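Putative sugar binding protein (Geobacillus stearothermophilus, PDB 6GT9) binds galactose between its two lobes and probably serves as the extracellular sugar-recognition component of a three-component sensing system tied to galactan utilization. Local coordinates at residues 173-178 with 185-190; 202-207 with 226-231; 250-255 with 259-264; 277-282 with 288-293. All coordinates share one frame; numbering follows the deposited sequence.

Contacts 1, 2 and 3 follow one another along the chain and sit in one lobe, round the mixed sheet that contains strands 185-192 and 263-266; contact 4 comes last and lies in the other lobe, by the parallel sheet that ends in strand 292-294. Strand 185-192 of contact 1 leads directly into helix 197-210 of contact 2, and A189 touches I207. Contacts 2 and 3, with centres 14 Å apart, meet where helix 224-235 packs on helix 250-258, I226 against T252 and A229 against Y255. Contact 4 is 33 to 39 Å from the other centres, beyond the chain's centre, as expected of a two-lobed sugar-binding protein.

Contact 1: residues 173-178 with 185-190; sequences RGFEDA and IRIVAI
I187 CD1 is the meeting point of this contact: F175 and E176 both reach it from the helix. I187 CD1 comes up to the edge of the F175 ring, lying in the ring plane 3.9 Å from F175 CE1, and the two side chains lie alongside, pointing opposite ways. E176 meets the same methyl differently. Its chain runs nearly perpendicular to that of I187, and E176 CG lies 3.6 Å from I187 CD1. Beyond CG the glutamate is extended (chi2 169°), which carries its carboxylate past I187 to meet I190 head-on, with E176 OE2 3.7 Å from I190 CD1. The segments belong to the beta-alpha-beta unit of strand 154-160, helix 166-179 and strand 185-192; the axes of the two short segments approach to 10.4 Å and run roughly antiparallel. F175 sets its CG anti to the backbone N (chi1 176°), turning the ring toward the sheet, where V156 of strand 154-160, the first strand of the unit, and L146 of helix 135-149 also touch it and the ring of Y218 stacks with it. On another side of the helix, R173 NE forms a salt bridge with D177 OD1 (3.3 Å); R180 is a second salt-bridge partner of D177.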
loop_
_atom_site.group_PDB
_atom_site.type_symbol
_atom_site.label_atom_id
_atom_site.label_comp_id
_atom_site.label_asym_id
_atom_site.label_seq_id
_atom_site.Cartn_x
_atom_site.Cartn_y
_atom_site.Cartn_z
ATOM N N ARG A 173 12.718 -3.589 -0.394
ATOM C CA ARG A 173 13.670 -4.637 -0.743
ATOM C C ARG A 173 13.764 -4.830 -2.253
ATOM O O ARG A 173 14.859 -5.049 -2.787
ATOM C CB ARG A 173 13.282 -5.939 -0.040
ATOM C CG ARG A 173 14.265 -7.077 -0.269
ATOM C CD ARG A 173 15.644 -6.695 0.253
ATOM N NE ARG A 173 16.693 -7.517 -0.344
ATOM C CZ ARG A 173 17.033 -8.725 0.094
ATOM N NH1 ARG A 173 16.402 -9.261 1.133
ATOM N NH2 ARG A 173 17.997 -9.403 -0.519
ATOM N N GLY A 174 12.634 -4.737 -2.962
ATOM C CA GLY A 174 12.680 -4.828 -4.415
ATOM C C GLY A 174 13.411 -3.656 -5.050
ATOM O O GLY A 174 14.149 -3.820 -6.030
ATOM N N PHE A 175 13.204 -2.453 -4.510
ATOM C CA PHE A 175 13.950 -1.284 -4.973
ATOM C C PHE A 175 15.447 -1.504 -4.827
ATOM O O PHE A 175 16.218 -1.281 -5.768
ATOM C CB PHE A 175 13.501 -0.057 -4.172
ATOM C CG PHE A 175 14.273 1.207 -4.479
ATOM C CD1 PHE A 175 15.427 1.524 -3.774
ATOM C CD2 PHE A 175 13.814 2.098 -5.440
ATOM C CE1 PHE A 175 16.126 2.697 -4.032
ATOM C CE2 PHE A 175 14.518 3.275 -5.720
ATOM C CZ PHE A 175 15.671 3.574 -5.007
ATOM N N GLU A 176 15.869 -1.944 -3.640
ATOM C CA GLU A 176 17.282 -2.146 -3.357
ATOM C C GLU A 176 17.897 -3.190 -4.285
ATOM O O GLU A 176 19.016 -3.006 -4.789
ATOM C CB GLU A 176 17.445 -2.539 -1.889
ATOM C CG GLU A 176 17.150 -1.388 -0.924
ATOM C CD GLU A 176 17.040 -1.836 0.525
ATOM O OE1 GLU A 176 16.886 -3.051 0.771
ATOM O OE2 GLU A 176 17.103 -0.964 1.424
ATOM N N ASP A 177 17.181 -4.288 -4.535
ATOM C CA ASP A 177 17.694 -5.291 -5.466
ATOM C C ASP A 177 17.843 -4.715 -6.867
ATOM O O ASP A 177 18.795 -5.049 -7.590
ATOM C CB ASP A 177 16.775 -6.514 -5.491
ATOM C CG ASP A 177 16.815 -7.310 -4.194
ATOM O OD1 ASP A 177 17.772 -7.142 -3.409
ATOM O OD2 ASP A 177 15.894 -8.125 -3.970
ATOM N N ALA A 178 16.911 -3.850 -7.275
ATOM C CA ALA A 178 16.925 -3.344 -8.645
ATOM C C ALA A 178 18.081 -2.373 -8.886
ATOM O O ALA A 178 18.652 -2.354 -9.980
ATOM C CB ALA A 178 15.593 -2.675 -8.979
ATOM N N ILE A 185 24.503 4.600 -7.535
ATOM C CA ILE A 185 23.330 4.844 -6.704
ATOM C C ILE A 185 23.650 4.362 -5.302
ATOM O O ILE A 185 23.990 3.189 -5.107
ATOM C CB ILE A 185 22.080 4.137 -7.243
ATOM C CG1 ILE A 185 21.657 4.771 -8.567
ATOM C CG2 ILE A 185 20.956 4.247 -6.226
ATOM C CD1 ILE A 185 20.606 4.004 -9.282
ATOM N N ARG A 186 23.520 5.259 -4.328
ATOM C CA ARG A 186 23.730 4.936 -2.926
ATOM C C ARG A 186 22.530 5.395 -2.134
ATOM O O ARG A 186 22.058 6.521 -2.318
ATOM C CB ARG A 186 24.974 5.615 -2.353
ATOM C CG ARG A 186 26.270 5.078 -2.928
ATOM C CD ARG A 186 27.211 6.196 -3.345
ATOM N NE ARG A 186 28.568 5.724 -3.616
ATOM C CZ ARG A 186 29.127 5.693 -4.825
ATOM N NH1 ARG A 186 28.458 6.112 -5.903
ATOM N NH2 ARG A 186 30.377 5.254 -4.963
ATOM N N ILE A 187 22.076 4.533 -1.229
ATOM C CA ILE A 187 20.988 4.837 -0.315
ATOM C C ILE A 187 21.603 5.265 1.004
ATOM O O ILE A 187 22.297 4.477 1.659
ATOM C CB ILE A 187 20.074 3.624 -0.120
ATOM C CG1 ILE A 187 19.613 3.092 -1.483
ATOM C CG2 ILE A 187 18.926 4.003 0.783
ATOM C CD1 ILE A 187 18.912 1.760 -1.394
ATOM N N VAL A 188 21.338 6.500 1.409
ATOM C CA VAL A 188 21.978 7.076 2.587
ATOM C C VAL A 188 21.023 7.256 3.748
ATOM O O VAL A 188 21.461 7.667 4.835
ATOM C CB VAL A 188 22.662 8.412 2.251
ATOM C CG1 VAL A 188 23.653 8.212 1.118
ATOM C CG2 VAL A 188 21.629 9.450 1.878
ATOM N N ALA A 189 19.736 6.979 3.565
ATOM C CA ALA A 189 18.780 7.195 4.639
ATOM C C ALA A 189 17.491 6.454 4.316
ATOM O O ALA A 189 17.074 6.399 3.154
ATOM C CB ALA A 189 18.510 8.695 4.838
ATOM N N ILE A 190 16.891 5.860 5.349
ATOM C CA ILE A 190 15.569 5.237 5.288
ATOM C C ILE A 190 14.822 5.668 6.547
ATOM O O ILE A 190 15.303 5.431 7.660
ATOM C CB ILE A 190 15.647 3.695 5.203
ATOM C CG1 ILE A 190 16.555 3.262 4.046
ATOM C CG2 ILE A 190 14.258 3.076 5.056
ATOM C CD1 ILE A 190 16.695 1.758 3.872
#

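Contact 2: residues 202-207 with 226-231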
loop_
_atom_site.group_PDB
_atom_site.type_symbol
_atom_site.label_atom_id
_atom_site.label_comp_id
_atom_site.label_asym_id
_atom_site.label_seq_id
_atom_site.Cartn_x
_atom_site.Cartn_y
_atom_site.Cartn_z
ATOM N N GLU A 202 8.136 15.914 7.622
ATOM C CA GLU A 202 9.093 16.096 8.712
ATOM C C GLU A 202 10.350 15.275 8.468
ATOM O O GLU A 202 11.475 15.776 8.609
ATOM C CB GLU A 202 8.456 15.721 10.058
ATOM C CG GLU A 202 7.398 16.717 10.526
ATOM C CD GLU A 202 6.606 16.250 11.757
ATOM O OE1 GLU A 202 5.911 17.098 12.361
ATOM O OE2 GLU A 202 6.671 15.051 12.118
ATOM N N LYS A 203 10.179 14.010 8.082
ATOM C CA LYS A 203 11.332 13.155 7.823
ATOM C C LYS A 203 12.157 13.673 6.649
ATOM O O LYS A 203 13.390 13.655 6.699
ATOM C CB LYS A 203 10.871 11.719 7.575
ATOM C CG LYS A 203 10.279 11.043 8.813
ATOM C CD LYS A 203 11.277 11.079 9.970
ATOM C CE LYS A 203 10.840 10.181 11.113
ATOM N NZ LYS A 203 9.443 10.470 11.473
ATOM N N ALA A 204 11.497 14.139 5.585
ATOM C CA ALA A 204 12.234 14.670 4.441
ATOM C C ALA A 204 13.116 15.833 4.860
ATOM O O ALA A 204 14.279 15.917 4.448
ATOM C CB ALA A 204 11.275 15.124 3.346
ATOM N N TYR A 205 12.576 16.732 5.682
ATOM C CA TYR A 205 13.326 17.903 6.126
ATOM C C TYR A 205 14.555 17.498 6.935
ATOM O O TYR A 205 15.672 17.942 6.646
ATOM C CB TYR A 205 12.403 18.822 6.925
ATOM C CG TYR A 205 13.074 20.046 7.500
ATOM C CD1 TYR A 205 13.209 21.206 6.748
ATOM C CD2 TYR A 205 13.564 20.042 8.800
ATOM C CE1 TYR A 205 13.821 22.325 7.276
ATOM C CE2 TYR A 205 14.178 21.155 9.337
ATOM C CZ TYR A 205 14.304 22.291 8.570
ATOM O OH TYR A 205 14.920 23.402 9.100
ATOM N N THR A 206 14.377 16.630 7.934
ATOM C CA THR A 206 15.520 16.198 8.736
ATOM C C THR A 206 16.536 15.415 7.909
ATOM O O THR A 206 17.739 15.493 8.178
ATOM C CB THR A 206 15.048 15.368 9.934
ATOM O OG1 THR A 206 14.393 14.181 9.475
ATOM C CG2 THR A 206 14.069 16.158 10.777
ATOM N N ILE A 207 16.082 14.656 6.903
ATOM C CA ILE A 207 17.021 13.969 6.015
ATOM C C ILE A 207 17.889 14.980 5.280
ATOM O O ILE A 207 19.113 14.814 5.174
ATOM C CB ILE A 207 16.273 13.055 5.022
ATOM C CG1 ILE A 207 15.715 11.815 5.708
ATOM C CG2 ILE A 207 17.203 12.628 3.887
ATOM C CD1 ILE A 207 14.888 10.933 4.783
ATOM N N ILE A 226 4.137 12.946 -1.613
ATOM C CA ILE A 226 3.467 14.215 -1.367
ATOM C C ILE A 226 4.161 14.970 -0.243
ATOM O O ILE A 226 4.405 16.179 -0.347
ATOM C CB ILE A 226 1.980 13.970 -1.063
ATOM C CG1 ILE A 226 1.265 13.494 -2.327
ATOM C CG2 ILE A 226 1.328 15.237 -0.482
ATOM C CD1 ILE A 226 -0.068 12.814 -2.039
ATOM N N GLY A 227 4.505 14.269 0.843
ATOM C CA GLY A 227 5.244 14.910 1.920
ATOM C C GLY A 227 6.601 15.418 1.469
ATOM O O GLY A 227 7.003 16.535 1.807
ATOM N N VAL A 228 7.314 14.617 0.678
ATOM C CA VAL A 228 8.627 15.034 0.193
ATOM C C VAL A 228 8.501 16.235 -0.730
ATOM O O VAL A 228 9.268 17.200 -0.620
ATOM C CB VAL A 228 9.328 13.863 -0.510
ATOM C CG1 VAL A 228 10.681 14.326 -1.072
ATOM C CG2 VAL A 228 9.487 12.709 0.438
ATOM N N ALA A 229 7.526 16.207 -1.642
ATOM C CA ALA A 229 7.410 17.278 -2.624
ATOM C C ALA A 229 7.138 18.617 -1.949
ATOM O O ALA A 229 7.667 19.652 -2.371
ATOM C CB ALA A 229 6.313 16.953 -3.632
ATOM N N LYS A 230 6.304 18.620 -0.906
ATOM C CA LYS A 230 6.062 19.855 -0.170
ATOM C C LYS A 230 7.359 20.433 0.376
ATOM O O LYS A 230 7.590 21.644 0.298
ATOM C CB LYS A 230 5.072 19.607 0.965
ATOM C CG LYS A 230 4.924 20.781 1.931
ATOM C CD LYS A 230 4.458 20.302 3.319
ATOM C CE LYS A 230 4.130 21.465 4.251
ATOM N NZ LYS A 230 2.865 22.147 3.860
ATOM N N VAL A 231 8.222 19.582 0.934
ATOM C CA VAL A 231 9.471 20.072 1.508
ATOM C C VAL A 231 10.429 20.533 0.410
ATOM O O VAL A 231 11.077 21.583 0.529
ATOM C CB VAL A 231 10.087 18.983 2.406
ATOM C CG1 VAL A 231 11.496 19.372 2.840
ATOM C CG2 VAL A 231 9.211 18.777 3.621
#
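A204 CB touches V228 and V231 on the facing helix. It lies 4.1 Å from V228 CA and also 4.1 Å from V231 CB, so the small methyl sits against one turn of helix 226-231, with V228 CG2 next to it. Y205 adds its backbone and CB rather than its ring: V231 CG1 comes within 4.0 Å of Y205 N. That branch of V231 is anti to its own backbone N (chi1 171°), which directs it to the start of the tyrosine side chain. Small side chains let the helices come close: the axes of the two short segments approach to 8.5 Å and cross at -51°, and A204 and V228 CA atoms are only 5.6 Å apart. In the next shell, I159 of strand 154-160 touches both A204 and V228, placing the helix pair against the sheet, while A201 and L208 of helix 197-210 extend the surface that V231 meets. Within 202-207, T206 OG1 donates to K203 O at 3.0 Å; this oxygen also accepts from I207 N. No hydrogen bond or salt bridge crosses the contact. The geometry therefore implies an association held by apolar shape fit, in which the close helix spacing is consistent with a small methyl packing against branched valines.

Contact 3: residues 250-255 with 259-264; sequences PETIRY and GTIAAT
A Schellman motif closes helix 250-258, and the chain that leaves it turns back over the helix's own last turns on its way to strand 263-266. G259 makes the reversal with positive phi (88°), and Y255 and I261 meet across the turn. I261 N gives a weak hydrogen bond to Y255 O, 3.3 Å long at an N-H...O angle of 158°. The side chains of these residues meet beside it, their directions oblique: I261 CD1 packs on Y255 CB at 3.6 Å and lies obliquely to the ring, 4.2 Å from Y255 CD2. The I261 side chain is extended, which brings both CG1 and CD1 to that methylene. T260 approaches another part of the tyrosine, T260 CB lying 3.8 Å from Y255 CD1 and oblique to the ring, while its OG1 is hydrogen-bonded to E233.

This is the helix-to-strand return of the beta-alpha-beta unit formed by strand 242-246, helix 250-258 and strand 263-266, and I261 also touches I243 of the first strand. Further along, T252 and T264 reach toward each other tip to tip, with T252 CG2 3.9 Å from T264 OG1. The T264 hydroxyl, set anti to its backbone N by chi1 -164°, hydrogen-bonds to D247 O and weakly to G245 O. D247 is a galactose-binding residue, and the T264 side chain is about 9 Å from the bound galactose, consistent with a second-shell place beside D247; on the helix side, T252 also packs against I226 of helix 224-235.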
loop_
_atom_site.group_PDB
_atom_site.type_symbol
_atom_site.label_atom_id
_atom_site.label_comp_id
_atom_site.label_asym_id
_atom_site.label_seq_id
_atom_site.Cartn_x
_atom_site.Cartn_y
_atom_site.Cartn_z
ATOM N N PRO A 250 -4.802 12.392 -6.114
ATOM C CA PRO A 250 -4.803 13.677 -6.842
ATOM C C PRO A 250 -3.587 14.563 -6.604
ATOM O O PRO A 250 -3.067 15.129 -7.573
ATOM C CB PRO A 250 -6.085 14.347 -6.333
ATOM C CG PRO A 250 -7.005 13.192 -6.051
ATOM C CD PRO A 250 -6.127 12.070 -5.548
ATOM N N GLU A 251 -3.122 14.709 -5.353
ATOM C CA GLU A 251 -1.968 15.573 -5.092
ATOM C C GLU A 251 -0.711 15.040 -5.767
ATOM O O GLU A 251 0.124 15.822 -6.240
ATOM C CB GLU A 251 -1.719 15.720 -3.589
ATOM C CG GLU A 251 -2.833 16.370 -2.795
ATOM C CD GLU A 251 -2.729 16.071 -1.302
ATOM O OE1 GLU A 251 -2.232 16.936 -0.550
ATOM O OE2 GLU A 251 -3.137 14.960 -0.885
ATOM N N THR A 252 -0.552 13.712 -5.811
ATOM C CA THR A 252 0.574 13.121 -6.529
ATOM C C THR A 252 0.521 13.477 -8.008
ATOM O O THR A 252 1.521 13.924 -8.584
ATOM C CB THR A 252 0.583 11.601 -6.353
ATOM O OG1 THR A 252 0.871 11.275 -4.991
ATOM C CG2 THR A 252 1.642 10.960 -7.263
ATOM N N ILE A 253 -0.643 13.292 -8.639
ATOM C CA ILE A 253 -0.768 13.601 -10.064
ATOM C C ILE A 253 -0.461 15.072 -10.322
ATOM O O ILE A 253 0.222 15.420 -11.296
ATOM C CB ILE A 253 -2.168 13.221 -10.581
ATOM C CG1 ILE A 253 -2.408 11.714 -10.442
ATOM C CG2 ILE A 253 -2.351 13.676 -12.024
ATOM C CD1 ILE A 253 -1.348 10.859 -11.076
ATOM N N ARG A 254 -0.962 15.954 -9.453
ATOM C CA ARG A 254 -0.684 17.382 -9.588
ATOM C C ARG A 254 0.817 17.660 -9.566
ATOM O O ARG A 254 1.347 18.359 -10.440
ATOM C CB ARG A 254 -1.393 18.150 -8.472
ATOM C CG ARG A 254 -1.184 19.644 -8.555
ATOM C CD ARG A 254 -1.563 20.152 -9.941
ATOM N NE ARG A 254 -1.263 21.572 -10.099
ATOM C CZ ARG A 254 -0.552 22.084 -11.099
ATOM N NH1 ARG A 254 -0.068 21.293 -12.053
ATOM N NH2 ARG A 254 -0.335 23.392 -11.147
ATOM N N TYR A 255 1.520 17.108 -8.575
ATOM C CA TYR A 255 2.965 17.301 -8.476
ATOM C C TYR A 255 3.698 16.716 -9.681
ATOM O O TYR A 255 4.700 17.278 -10.148
ATOM C CB TYR A 255 3.478 16.665 -7.189
ATOM C CG TYR A 255 3.368 17.516 -5.943
ATOM C CD1 TYR A 255 3.891 18.804 -5.903
ATOM C CD2 TYR A 255 2.764 17.016 -4.788
ATOM C CE1 TYR A 255 3.808 19.579 -4.752
ATOM C CE2 TYR A 255 2.676 17.778 -3.639
ATOM C CZ TYR A 255 3.200 19.056 -3.624
ATOM O OH TYR A 255 3.111 19.811 -2.479
ATOM N N GLY A 259 5.998 18.718 -12.376
ATOM C CA GLY A 259 7.385 18.319 -12.499
ATOM C C GLY A 259 8.104 18.111 -11.185
ATOM O O GLY A 259 9.244 17.631 -11.193
ATOM N N THR A 260 7.465 18.439 -10.058
ATOM C CA THR A 260 8.093 18.254 -8.753
ATOM C C THR A 260 8.350 16.781 -8.466
ATOM O O THR A 260 9.436 16.408 -8.007
ATOM C CB THR A 260 7.210 18.857 -7.667
ATOM O OG1 THR A 260 6.841 20.192 -8.039
ATOM C CG2 THR A 260 7.946 18.871 -6.345
ATOM N N ILE A 261 7.339 15.927 -8.699
ATOM C CA ILE A 261 7.503 14.475 -8.680
ATOM C C ILE A 261 7.827 14.007 -10.091
ATOM O O ILE A 261 7.235 14.475 -11.066
ATOM C CB ILE A 261 6.234 13.792 -8.127
ATOM C CG1 ILE A 261 6.063 14.177 -6.650
ATOM C CG2 ILE A 261 6.296 12.283 -8.307
ATOM C CD1 ILE A 261 4.843 13.566 -5.971
ATOM N N ALA A 262 8.783 13.087 -10.207
ATOM C CA ALA A 262 9.198 12.575 -11.510
ATOM C C ALA A 262 8.449 11.320 -11.937
ATOM O O ALA A 262 8.262 11.089 -13.141
ATOM C CB ALA A 262 10.698 12.272 -11.499
ATOM N N ALA A 263 8.030 10.484 -10.990
ATOM C CA ALA A 263 7.426 9.217 -11.367
ATOM C C ALA A 263 6.620 8.699 -10.192
ATOM O O ALA A 263 6.804 9.133 -9.055
ATOM C CB ALA A 263 8.479 8.188 -11.765
ATOM N N THR A 264 5.732 7.751 -10.472
ATOM C CA THR A 264 5.030 7.114 -9.368
ATOM C C THR A 264 4.554 5.728 -9.788
ATOM O O THR A 264 4.293 5.468 -10.966
ATOM C CB THR A 264 3.876 7.998 -8.848
ATOM O OG1 THR A 264 3.475 7.528 -7.556
ATOM C CG2 THR A 264 2.679 7.981 -9.790
#

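Contact 4: residues 277-282 with 288-293; sequences VKMMAE and DVPVVT
M279 and V289 carry this contact, the methionine folding its side chain over the valine. The first torsion of M279 puts CG beside the backbone N, and bends at chi2 (-78°) and chi3 (75°) curl the thioether round instead of letting it extend. The side chain does not set out toward the facing segment; the bends bring its end there. As a result, M279 SD lies 3.8 Å from V289 CB, and M279 CE follows to 4.0 Å from V289 CG1, the two side chains crossing at a slant. The same sulfur approaches the P290 ring more loosely, with M279 SD 4.3 Å from P290 CD.

V289 points toward the helix and holds CG1 anti to its carbonyl carbon (chi1 -53°). This places V289 CG1 between two helix residues, since E282 CB, one turn on from M279, lies 3.7 Å from it. E282 thus takes part through its aliphatic root, and its chain then bends at chi2; its side chain also touches K287. The nearest alpha carbons across the contact, M279 and V289, are 6.7 Å apart.

Helix 269-284 is joined here to the chain leading into strand 292-294, an outermost strand of the parallel sheet in the lobe away from contacts 1 to 3. V131 and A129 of the neighbouring strand 129-132 touch M279 and V289, respectively. Without a hydrogen bond or salt bridge between the segments, the contact rests on van der Waals packing, of the M279 sulfur and methyl and of E282 CB against V289, at the protein surface and away from the galactose site.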
loop_
_atom_site.group_PDB
_atom_site.type_symbol
_atom_site.label_atom_id
_atom_site.label_comp_id
_atom_site.label_asym_id
_atom_site.label_seq_id
_atom_site.Cartn_x
_atom_site.Cartn_y
_atom_site.Cartn_z
ATOM N N VAL A 277 -14.137 -8.622 -2.710
ATOM C CA VAL A 277 -15.501 -8.929 -2.298
ATOM C C VAL A 277 -16.095 -9.994 -3.217
ATOM O O VAL A 277 -16.764 -10.922 -2.756
ATOM C CB VAL A 277 -16.359 -7.653 -2.280
ATOM C CG1 VAL A 277 -17.818 -8.004 -2.062
ATOM C CG2 VAL A 277 -15.875 -6.665 -1.188
ATOM N N LYS A 278 -15.845 -9.886 -4.529
ATOM C CA LYS A 278 -16.312 -10.916 -5.457
ATOM C C LYS A 278 -15.687 -12.268 -5.140
ATOM O O LYS A 278 -16.374 -13.293 -5.189
ATOM C CB LYS A 278 -16.002 -10.538 -6.914
ATOM C CG LYS A 278 -16.600 -9.214 -7.397
ATOM C CD LYS A 278 -18.124 -9.202 -7.413
ATOM C CE LYS A 278 -18.705 -10.019 -8.575
ATOM N NZ LYS A 278 -18.699 -9.260 -9.857
ATOM N N MET A 279 -14.377 -12.300 -4.849
ATOM C CA MET A 279 -13.737 -13.563 -4.472
ATOM C C MET A 279 -14.366 -14.133 -3.210
ATOM O O MET A 279 -14.628 -15.333 -3.130
ATOM C CB MET A 279 -12.231 -13.384 -4.240
ATOM C CG MET A 279 -11.379 -12.817 -5.380
ATOM S SD MET A 279 -10.976 -14.002 -6.659
ATOM C CE MET A 279 -12.547 -14.113 -7.532
ATOM N N MET A 280 -14.589 -13.284 -2.198
ATOM C CA MET A 280 -15.174 -13.756 -0.950
ATOM C C MET A 280 -16.523 -14.437 -1.188
ATOM O O MET A 280 -16.813 -15.480 -0.594
ATOM C CB MET A 280 -15.319 -12.590 0.032
ATOM C CG MET A 280 -15.827 -13.036 1.404
ATOM S SD MET A 280 -14.721 -14.195 2.238
ATOM C CE MET A 280 -13.441 -13.087 2.835
ATOM N N ALA A 281 -17.356 -13.867 -2.062
ATOM C CA ALA A 281 -18.659 -14.459 -2.340
ATOM C C ALA A 281 -18.510 -15.821 -3.008
ATOM O O ALA A 281 -19.259 -16.750 -2.705
ATOM C CB ALA A 281 -19.494 -13.521 -3.213
ATOM N N GLU A 282 -17.519 -15.967 -3.889
ATOM C CA GLU A 282 -17.263 -17.260 -4.522
ATOM C C GLU A 282 -16.802 -18.298 -3.505
ATOM O O GLU A 282 -17.186 -19.466 -3.583
ATOM C CB GLU A 282 -16.216 -17.093 -5.624
ATOM C CG GLU A 282 -16.695 -16.293 -6.813
ATOM C CD GLU A 282 -17.618 -17.099 -7.713
ATOM O OE1 GLU A 282 -17.126 -18.017 -8.414
ATOM O OE2 GLU A 282 -18.837 -16.821 -7.708
ATOM N N ASP A 288 -13.873 -22.493 -6.196
ATOM C CA ASP A 288 -12.445 -22.204 -6.197
ATOM C C ASP A 288 -12.161 -20.810 -6.737
ATOM O O ASP A 288 -12.857 -20.304 -7.622
ATOM C CB ASP A 288 -11.682 -23.218 -7.046
ATOM C CG ASP A 288 -11.799 -24.629 -6.517
ATOM O OD1 ASP A 288 -11.669 -24.826 -5.292
ATOM O OD2 ASP A 288 -12.018 -25.541 -7.337
ATOM N N VAL A 289 -11.104 -20.205 -6.204
ATOM C CA VAL A 289 -10.544 -18.960 -6.734
ATOM C C VAL A 289 -9.035 -19.060 -6.735
ATOM O O VAL A 289 -8.438 -19.858 -5.987
ATOM C CB VAL A 289 -10.984 -17.728 -5.903
ATOM C CG1 VAL A 289 -12.524 -17.696 -5.756
ATOM C CG2 VAL A 289 -10.340 -17.761 -4.537
ATOM N N PRO A 290 -8.374 -18.284 -7.599
ATOM C CA PRO A 290 -6.909 -18.304 -7.644
ATOM C C PRO A 290 -6.325 -17.904 -6.302
ATOM O O PRO A 290 -6.845 -17.014 -5.631
ATOM C CB PRO A 290 -6.567 -17.263 -8.719
ATOM C CG PRO A 290 -7.803 -17.027 -9.471
ATOM C CD PRO A 290 -8.943 -17.297 -8.537
ATOM N N VAL A 291 -5.213 -18.544 -5.931
ATOM C CA VAL A 291 -4.559 -18.212 -4.667
ATOM C C VAL A 291 -4.066 -16.765 -4.673
ATOM O O VAL A 291 -4.194 -16.049 -3.671
ATOM C CB VAL A 291 -3.415 -19.197 -4.364
ATOM C CG1 VAL A 291 -2.630 -18.741 -3.153
ATOM C CG2 VAL A 291 -3.947 -20.593 -4.117
ATOM N N VAL A 292 -3.511 -16.303 -5.794
ATOM C CA VAL A 292 -2.989 -14.939 -5.885
ATOM C C VAL A 292 -3.544 -14.268 -7.133
ATOM O O VAL A 292 -3.436 -14.811 -8.240
ATOM C CB VAL A 292 -1.449 -14.900 -5.903
ATOM C CG1 VAL A 292 -0.963 -13.482 -6.211
ATOM C CG2 VAL A 292 -0.876 -15.383 -4.578
ATOM N N THR A 293 -4.148 -13.098 -6.951
ATOM C CA THR A 293 -4.550 -12.226 -8.050
ATOM C C THR A 293 -3.788 -10.918 -7.877
ATOM O O THR A 293 -4.132 -10.109 -7.006
ATOM C CB THR A 293 -6.065 -11.993 -8.061
ATOM O OG1 THR A 293 -6.756 -13.240 -8.241
ATOM C CG2 THR A 293 -6.458 -11.046 -9.198
#